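Lmo1076 protein (Listeria monocytogenes serovar 1/2a, PDB 3FI7) is a virulence-associated peptidoglycan hydrolase, an autolysin with a GH73 N-acetylglucosaminidase catalytic domain held in check by autoinhibition. Local coordinates at residues Q31-S36 with Q58-S63; Y51-I56 with T172-Y177. One frame throughout, in Å; residues are numbered along the deposited sequence.

Contact 1: residues Q31-S36 with Q58-S63; sequences QTFINS and QAALES
Phe33 does all the touching from its helix: its ring reaches across to the last turns of helix 52-63 and meets Ala59, Ala60 and Ser63. The bond from CA to CB already heads for that helix, and with CG anti to the backbone N (chi1 172°) the chain runs on toward helix 52-63. The ring meets that helix obliquely, with CE1 against the backbone of Ala60, 3.5 Å from its CA, while the methyl of Ala60 lies 3.8 Å from that same CE1. At the far end of the ring, CZ is 4.0 Å from Ala59 CB and 3.7 Å from Ser63 OG. The two alanines matter for their small size: each offers one methyl, and the aromatic ring can come down close to the main chain.

Helices 29-47 and 52-63 follow one another in sequence, and in this lysozyme-like domain the axes of the segments 31-36 and 58-63 run at 126° to each other, 10.6 Å apart at closest approach. The Phe33 side chain bridges that distance. All four residues that meet are buried, and no hydrogen bond crosses the interface.

The polar atom beside the ring is nonetheless well held. Ser63 OG sits between its own backbone N and carbonyl carbon (chi1 81°), a torsion that turns it back over the preceding turn to donate to Ala59 O at 2.7 Å, and it is also hydrogen-bonded to Gly66 N. Ala59 O takes Ser63 N as well, at 3.1 Å, the two donors arriving from opposite faces of its carbonyl plane. On the other helix, Ser36 OG similarly folds back on the backbone, giving a 2.7 Å hydrogen bond to Phe33 O.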
ATOM      1  N   GLN A  31      -6.127  -2.793  10.842  1.00 30.80           N
ATOM      2  CA  GLN A  31      -5.677  -1.531  11.424  1.00 32.04           C
ATOM      3  C   GLN A  31      -4.221  -1.664  11.862  1.00 29.44           C
ATOM      4  O   GLN A  31      -3.421  -0.739  11.713  1.00 32.21           O
ATOM      5  CB  GLN A  31      -6.567  -1.142  12.612  1.00 28.05           C
ATOM      6  CG  GLN A  31      -6.233   0.209  13.235  1.00 32.04           C
ATOM      7  CD  GLN A  31      -6.513   1.370  12.293  1.00 36.59           C
ATOM      8  OE1 GLN A  31      -7.634   1.542  11.805  1.00 33.29           O
ATOM      9  NE2 GLN A  31      -5.492   2.172  12.033  1.00 28.80           N
ATOM     10  N   THR A  32      -3.876  -2.837  12.380  1.00 27.83           N
ATOM     11  CA  THR A  32      -2.507  -3.100  12.808  1.00 30.68           C
ATOM     12  C   THR A  32      -1.550  -3.046  11.619  1.00 34.17           C
ATOM     13  O   THR A  32      -0.430  -2.532  11.730  1.00 34.05           O
ATOM     14  CB  THR A  32      -2.406  -4.451  13.516  1.00 34.45           C
ATOM     15  OG1 THR A  32      -3.101  -4.366  14.762  1.00 39.35           O
ATOM     16  CG2 THR A  32      -0.941  -4.851  13.758  1.00 26.69           C
ATOM     17  N   PHE A  33      -1.999  -3.552  10.474  1.00 29.58           N
ATOM     18  CA  PHE A  33      -1.183  -3.466   9.269  1.00 34.41           C
ATOM     19  C   PHE A  33      -0.947  -2.007   8.871  1.00 32.04           C
ATOM     20  O   PHE A  33       0.190  -1.597   8.647  1.00 32.70           O
ATOM     21  CB  PHE A  33      -1.802  -4.243   8.102  1.00 35.22           C
ATOM     22  CG  PHE A  33      -1.090  -4.023   6.802  1.00 35.84           C
ATOM     23  CD1 PHE A  33      -1.574  -3.112   5.880  1.00 30.38           C
ATOM     24  CD2 PHE A  33       0.098  -4.693   6.524  1.00 33.39           C
ATOM     25  CE1 PHE A  33      -0.906  -2.896   4.680  1.00 35.96           C
ATOM     26  CE2 PHE A  33       0.771  -4.477   5.329  1.00 32.65           C
ATOM     27  CZ  PHE A  33       0.266  -3.580   4.407  1.00 28.10           C
ATOM     28  N   ILE A  34      -2.017  -1.224   8.783  1.00 31.58           N
ATOM     29  CA  ILE A  34      -1.868   0.206   8.522  1.00 29.74           C
ATOM     30  C   ILE A  34      -0.917   0.863   9.534  1.00 30.85           C
ATOM     31  O   ILE A  34       0.016   1.556   9.148  1.00 30.81           O
ATOM     32  CB  ILE A  34      -3.219   0.922   8.539  1.00 28.29           C
ATOM     33  CG1 ILE A  34      -4.043   0.524   7.310  1.00 32.12           C
ATOM     34  CG2 ILE A  34      -3.022   2.434   8.608  1.00 23.29           C
ATOM     35  CD1 ILE A  34      -5.553   0.630   7.522  1.00 30.36           C
ATOM     36  N   ASN A  35      -1.143   0.619  10.825  1.00 31.39           N
ATOM     37  CA  ASN A  35      -0.310   1.220  11.866  1.00 29.03           C
ATOM     38  C   ASN A  35       1.165   0.889  11.663  1.00 35.07           C
ATOM     39  O   ASN A  35       2.026   1.694  11.979  1.00 33.20           O
ATOM     40  CB  ASN A  35      -0.750   0.763  13.262  1.00 25.08           C
ATOM     41  CG  ASN A  35      -2.173   1.194  13.606  1.00 26.77           C
ATOM     42  OD1 ASN A  35      -2.750   2.072  12.961  1.00 26.35           O
ATOM     43  ND2 ASN A  35      -2.744   0.564  14.625  1.00 28.58           N
ATOM     44  N   SER A  36       1.452  -0.296  11.129  1.00 32.24           N
ATOM     45  CA  SER A  36       2.832  -0.749  10.987  1.00 29.72           C
ATOM     46  C   SER A  36       3.591  -0.118   9.818  1.00 33.68           C
ATOM     47  O   SER A  36       4.808  -0.165   9.796  1.00 35.51           O
ATOM     48  CB  SER A  36       2.893  -2.275  10.853  1.00 30.08           C
ATOM     49  OG  SER A  36       2.547  -2.678   9.538  1.00 36.99           O
ATOM     50  N   GLN A  58      -2.625   1.067  -1.406  1.00 30.15           N
ATOM     51  CA  GLN A  58      -2.028   0.133  -2.356  1.00 31.37           C
ATOM     52  C   GLN A  58      -1.362  -1.029  -1.642  1.00 33.48           C
ATOM     53  O   GLN A  58      -1.523  -2.179  -2.049  1.00 33.14           O
ATOM     54  CB  GLN A  58      -1.008   0.823  -3.267  1.00 29.29           C
ATOM     55  CG  GLN A  58      -1.611   1.458  -4.489  1.00 29.09           C
ATOM     56  CD  GLN A  58      -0.583   1.680  -5.581  1.00 38.61           C
ATOM     57  OE1 GLN A  58       0.309   2.516  -5.444  1.00 36.91           O
ATOM     58  NE2 GLN A  58      -0.705   0.933  -6.677  1.00 33.06           N
ATOM     59  N   ALA A  59      -0.624  -0.735  -0.572  1.00 33.17           N
ATOM     60  CA  ALA A  59       0.082  -1.793   0.143  1.00 32.94           C
ATOM     61  C   ALA A  59      -0.892  -2.799   0.725  1.00 31.30           C
ATOM     62  O   ALA A  59      -0.638  -3.995   0.664  1.00 34.27           O
ATOM     63  CB  ALA A  59       0.975  -1.231   1.228  1.00 26.76           C
ATOM     64  N   ALA A  60      -2.008  -2.316   1.271  1.00 29.32           N
ATOM     65  CA  ALA A  60      -2.993  -3.202   1.887  1.00 32.74           C
ATOM     66  C   ALA A  60      -3.660  -4.064   0.828  1.00 32.44           C
ATOM     67  O   ALA A  60      -3.906  -5.249   1.038  1.00 30.17           O
ATOM     68  CB  ALA A  60      -4.048  -2.406   2.651  1.00 26.27           C
ATOM     69  N   LEU A  61      -3.940  -3.451  -0.312  1.00 31.72           N
ATOM     70  CA  LEU A  61      -4.638  -4.122  -1.395  1.00 40.01           C
ATOM     71  C   LEU A  61      -3.764  -5.184  -2.071  1.00 41.61           C
ATOM     72  O   LEU A  61      -4.212  -6.310  -2.292  1.00 40.37           O
ATOM     73  CB  LEU A  61      -5.113  -3.083  -2.415  1.00 40.43           C
ATOM     74  CG  LEU A  61      -6.078  -3.522  -3.506  1.00 41.56           C
ATOM     75  CD1 LEU A  61      -7.375  -4.049  -2.896  1.00 34.58           C
ATOM     76  CD2 LEU A  61      -6.348  -2.357  -4.444  1.00 42.37           C
ATOM     77  N   GLU A  62      -2.514  -4.831  -2.376  1.00 36.12           N
ATOM     78  CA  GLU A  62      -1.629  -5.705  -3.150  1.00 33.79           C
ATOM     79  C   GLU A  62      -1.046  -6.837  -2.311  1.00 40.44           C
ATOM     80  O   GLU A  62      -0.635  -7.863  -2.845  1.00 42.17           O
ATOM     81  CB  GLU A  62      -0.489  -4.902  -3.788  1.00 34.78           C
ATOM     82  CG  GLU A  62      -0.948  -3.756  -4.685  1.00 37.68           C
ATOM     83  CD  GLU A  62      -1.643  -4.241  -5.936  1.00 44.35           C
ATOM     84  OE1 GLU A  62      -1.021  -5.008  -6.701  1.00 49.46           O
ATOM     85  OE2 GLU A  62      -2.809  -3.852  -6.161  1.00 43.45           O
ATOM     86  N   SER A  63      -1.014  -6.641  -0.998  1.00 35.57           N
ATOM     87  CA  SER A  63      -0.461  -7.630  -0.081  1.00 35.36           C
ATOM     88  C   SER A  63      -1.513  -8.394   0.759  1.00 46.30           C
ATOM     89  O   SER A  63      -1.132  -9.264   1.540  1.00 45.89           O
ATOM     90  CB  SER A  63       0.502  -6.936   0.879  1.00 34.46           C
ATOM     91  OG  SER A  63      -0.216  -6.311   1.947  1.00 38.76           O
TER

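Contact 2: residues Y51-I56 with T172-Y177; sequences YPSVMI and TLISSY
The start of helix 52-63 and the end of helix 166-176 come together where Ser53 and Ile174 face each other, their CA atoms 6.3 Å apart. This is helix-on-helix packing inside the lysozyme-like glucosaminidase domain, joining an early helix to the last one in the chain, and on the 172-177 side Ile174 alone makes the contact.

Ile174 projects toward the other helix. Its CG1 branch stands anti to the carbonyl carbon (chi1 -72°), and the extended second torsion (chi2 168°) keeps the chain stretched out to CD1, so the long arm lies against the main chain of Ser53. CG1 is 3.6 Å from Ser53 O, and CD1 is 3.8 Å from the same oxygen. The terminal methyl also comes within 4.2 Å of Ser53 OG, a van der Waals touch only; that hydroxyl has its polar partner in the carboxylate of Asp183.

Val54 takes part from a less obvious direction. Its CB points away from helix 166-176, yet CG2, placed beside the backbone N, ends up 4.1 Å from Ile174 CD1, and the two side chains cross obliquely. Helix 149-156 packs on the same side chains, Tyr149 against both Ser53 and Ile174, Leu156 against Val54, and all three residues of the contact are buried.

The helix that presents Ile174 is ending here, Tyr177 being the first residue to leave helical geometry. One turn earlier, Thr172 O is gripped twice from opposite faces of its carbonyl plane: Ser176 N approaches on one face at 2.9 Å, and Ser176 OG donates from the other at 2.8 Å, tilted 33° out of the plane.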
ATOM      1  N   TYR A  51       1.016  10.751  -2.430  1.00 28.74           N
ATOM      2  CA  TYR A  51       0.051  10.627  -1.321  1.00 30.37           C
ATOM      3  C   TYR A  51       0.312   9.380  -0.476  1.00 35.20           C
ATOM      4  O   TYR A  51       0.248   8.256  -0.983  1.00 38.30           O
ATOM      5  CB  TYR A  51      -1.395  10.559  -1.830  1.00 31.48           C
ATOM      6  CG  TYR A  51      -1.984  11.869  -2.290  1.00 39.41           C
ATOM      7  CD1 TYR A  51      -2.500  12.774  -1.376  1.00 37.40           C
ATOM      8  CD2 TYR A  51      -2.042  12.195  -3.651  1.00 34.97           C
ATOM      9  CE1 TYR A  51      -3.050  13.980  -1.794  1.00 37.27           C
ATOM     10  CE2 TYR A  51      -2.587  13.391  -4.079  1.00 36.46           C
ATOM     11  CZ  TYR A  51      -3.087  14.286  -3.144  1.00 44.58           C
ATOM     12  OH  TYR A  51      -3.635  15.484  -3.553  1.00 39.23           O
ATOM     13  N   PRO A  52       0.585   9.569   0.823  1.00 36.24           N
ATOM     14  CA  PRO A  52       0.734   8.442   1.752  1.00 34.71           C
ATOM     15  C   PRO A  52      -0.546   7.603   1.817  1.00 34.87           C
ATOM     16  O   PRO A  52      -0.493   6.382   1.989  1.00 32.82           O
ATOM     17  CB  PRO A  52       0.959   9.125   3.110  1.00 34.02           C
ATOM     18  CG  PRO A  52       1.392  10.490   2.806  1.00 34.93           C
ATOM     19  CD  PRO A  52       0.800  10.871   1.477  1.00 33.20           C
ATOM     20  N   SER A  53      -1.694   8.256   1.690  1.00 27.01           N
ATOM     21  CA  SER A  53      -2.959   7.539   1.773  1.00 30.33           C
ATOM     22  C   SER A  53      -3.057   6.551   0.622  1.00 30.02           C
ATOM     23  O   SER A  53      -3.572   5.451   0.778  1.00 32.73           O
ATOM     24  CB  SER A  53      -4.142   8.504   1.733  1.00 27.90           C
ATOM     25  OG  SER A  53      -4.099   9.284   0.555  1.00 33.93           O
ATOM     26  N   VAL A  54      -2.552   6.948  -0.537  1.00 33.14           N
ATOM     27  CA  VAL A  54      -2.625   6.101  -1.716  1.00 33.36           C
ATOM     28  C   VAL A  54      -1.619   4.948  -1.604  1.00 34.65           C
ATOM     29  O   VAL A  54      -1.910   3.810  -1.982  1.00 33.86           O
ATOM     30  CB  VAL A  54      -2.403   6.931  -2.999  1.00 37.19           C
ATOM     31  CG1 VAL A  54      -2.254   6.031  -4.220  1.00 30.83           C
ATOM     32  CG2 VAL A  54      -3.557   7.920  -3.180  1.00 26.14           C
ATOM     33  N   MET A  55      -0.445   5.238  -1.056  1.00 26.46           N
ATOM     34  CA  MET A  55       0.563   4.197  -0.840  1.00 35.50           C
ATOM     35  C   MET A  55       0.113   3.135   0.171  1.00 36.92           C
ATOM     36  O   MET A  55       0.315   1.933  -0.031  1.00 33.94           O
ATOM     37  CB  MET A  55       1.889   4.807  -0.378  1.00 32.26           C
ATOM     38  CG  MET A  55       2.969   3.752  -0.128  1.00 41.89           C
ATOM     39  SD  MET A  55       4.542   4.415   0.478  1.00 49.30           S
ATOM     40  CE  MET A  55       5.336   4.859  -1.064  1.00 40.01           C
ATOM     41  N   ILE A  56      -0.485   3.587   1.268  1.00 28.19           N
ATOM     42  CA  ILE A  56      -0.933   2.669   2.303  1.00 31.28           C
ATOM     43  C   ILE A  56      -2.075   1.817   1.755  1.00 29.11           C
ATOM     44  O   ILE A  56      -2.106   0.612   1.968  1.00 34.84           O
ATOM     45  CB  ILE A  56      -1.368   3.421   3.585  1.00 29.04           C
ATOM     46  CG1 ILE A  56      -0.162   4.106   4.231  1.00 30.14           C
ATOM     47  CG2 ILE A  56      -2.030   2.473   4.563  1.00 26.31           C
ATOM     48  CD1 ILE A  56      -0.528   5.280   5.133  1.00 33.90           C
ATOM     49  N   THR A 172     -12.140   3.239  -1.482  1.00 33.95           N
ATOM     50  CA  THR A 172     -12.910   2.647  -0.401  1.00 28.67           C
ATOM     51  C   THR A 172     -12.017   2.372   0.815  1.00 30.78           C
ATOM     52  O   THR A 172     -12.417   2.625   1.945  1.00 32.85           O
ATOM     53  CB  THR A 172     -13.637   1.368  -0.850  1.00 35.27           C
ATOM     54  OG1 THR A 172     -14.529   1.682  -1.926  1.00 37.32           O
ATOM     55  CG2 THR A 172     -14.435   0.757   0.307  1.00 31.56           C
ATOM     56  N   LEU A 173     -10.810   1.867   0.581  1.00 29.33           N
ATOM     57  CA  LEU A 173      -9.856   1.672   1.666  1.00 34.62           C
ATOM     58  C   LEU A 173      -9.528   3.008   2.316  1.00 31.22           C
ATOM     59  O   LEU A 173      -9.529   3.135   3.534  1.00 31.35           O
ATOM     60  CB  LEU A 173      -8.572   1.034   1.151  1.00 33.49           C
ATOM     61  CG  LEU A 173      -8.657  -0.454   0.830  1.00 35.59           C
ATOM     62  CD1 LEU A 173      -7.650  -0.834  -0.234  1.00 38.54           C
ATOM     63  CD2 LEU A 173      -8.412  -1.235   2.092  1.00 40.87           C
ATOM     64  N   ILE A 174      -9.257   4.009   1.489  1.00 29.04           N
ATOM     65  CA  ILE A 174      -8.880   5.322   1.991  1.00 30.94           C
ATOM     66  C   ILE A 174      -9.952   5.946   2.888  1.00 34.64           C
ATOM     67  O   ILE A 174      -9.643   6.385   3.994  1.00 34.64           O
ATOM     68  CB  ILE A 174      -8.481   6.266   0.847  1.00 32.08           C
ATOM     69  CG1 ILE A 174      -7.122   5.839   0.288  1.00 34.05           C
ATOM     70  CG2 ILE A 174      -8.458   7.714   1.321  1.00 28.97           C
ATOM     71  CD1 ILE A 174      -6.750   6.506  -1.037  1.00 25.77           C
ATOM     72  N   SER A 175     -11.209   5.969   2.450  1.00 31.06           N
ATOM     73  CA  SER A 175     -12.245   6.538   3.322  1.00 37.69           C
ATOM     74  C   SER A 175     -12.627   5.639   4.507  1.00 37.20           C
ATOM     75  O   SER A 175     -12.933   6.134   5.578  1.00 38.52           O
ATOM     76  CB  SER A 175     -13.498   6.938   2.541  1.00 33.11           C
ATOM     77  OG  SER A 175     -14.148   5.796   2.040  1.00 50.21           O
ATOM     78  N   SER A 176     -12.607   4.327   4.320  1.00 36.19           N
ATOM     79  CA  SER A 176     -13.033   3.410   5.376  1.00 31.21           C
ATOM     80  C   SER A 176     -12.067   3.416   6.556  1.00 39.70           C
ATOM     81  O   SER A 176     -12.473   3.192   7.698  1.00 36.86           O
ATOM     82  CB  SER A 176     -13.176   1.983   4.836  1.00 32.16           C
ATOM     83  OG  SER A 176     -14.255   1.887   3.925  1.00 38.23           O
ATOM     84  N   TYR A 177     -10.788   3.663   6.286  1.00 31.33           N
ATOM     85  CA  TYR A 177      -9.800   3.743   7.360  1.00 30.50           C
ATOM     86  C   TYR A 177      -9.257   5.165   7.590  1.00 32.33           C
ATOM     87  O   TYR A 177      -8.256   5.337   8.294  1.00 32.14           O
ATOM     88  CB  TYR A 177      -8.665   2.723   7.133  1.00 30.27           C
ATOM     89  CG  TYR A 177      -9.156   1.298   7.250  1.00 32.40           C
ATOM     90  CD1 TYR A 177      -9.040   0.598   8.448  1.00 29.64           C
ATOM     91  CD2 TYR A 177      -9.782   0.666   6.180  1.00 30.35           C
ATOM     92  CE1 TYR A 177      -9.510  -0.700   8.570  1.00 28.30           C
ATOM     93  CE2 TYR A 177     -10.259  -0.635   6.295  1.00 30.54           C
ATOM     94  CZ  TYR A 177     -10.125  -1.312   7.488  1.00 32.29           C
ATOM     95  OH  TYR A 177     -10.608  -2.597   7.604  1.00 30.55           O
TER

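Helix 52-63 is common to both contacts: contact 2 uses its first turns and contact 1 its last, with centres about 9 Å apart. Along the chain the segments alternate, 31-36, 51-56, 58-63, 172-177, so the final helix returns across more than a hundred residues to pack beside helices 29-47 and 52-63. The two sites also touch directly. Ile34 CD1 meets Tyr177 CD1 at 3.6 Å, Ile34 CG1 meets Ile56 CG2, and Leu61 CB meets Leu173 CD1. Helices 29-47, 52-63 and 166-176 thus form one continuous packed cluster close to the centre of the chain, in which the helix nearest the C-terminus is held against two that come much earlier.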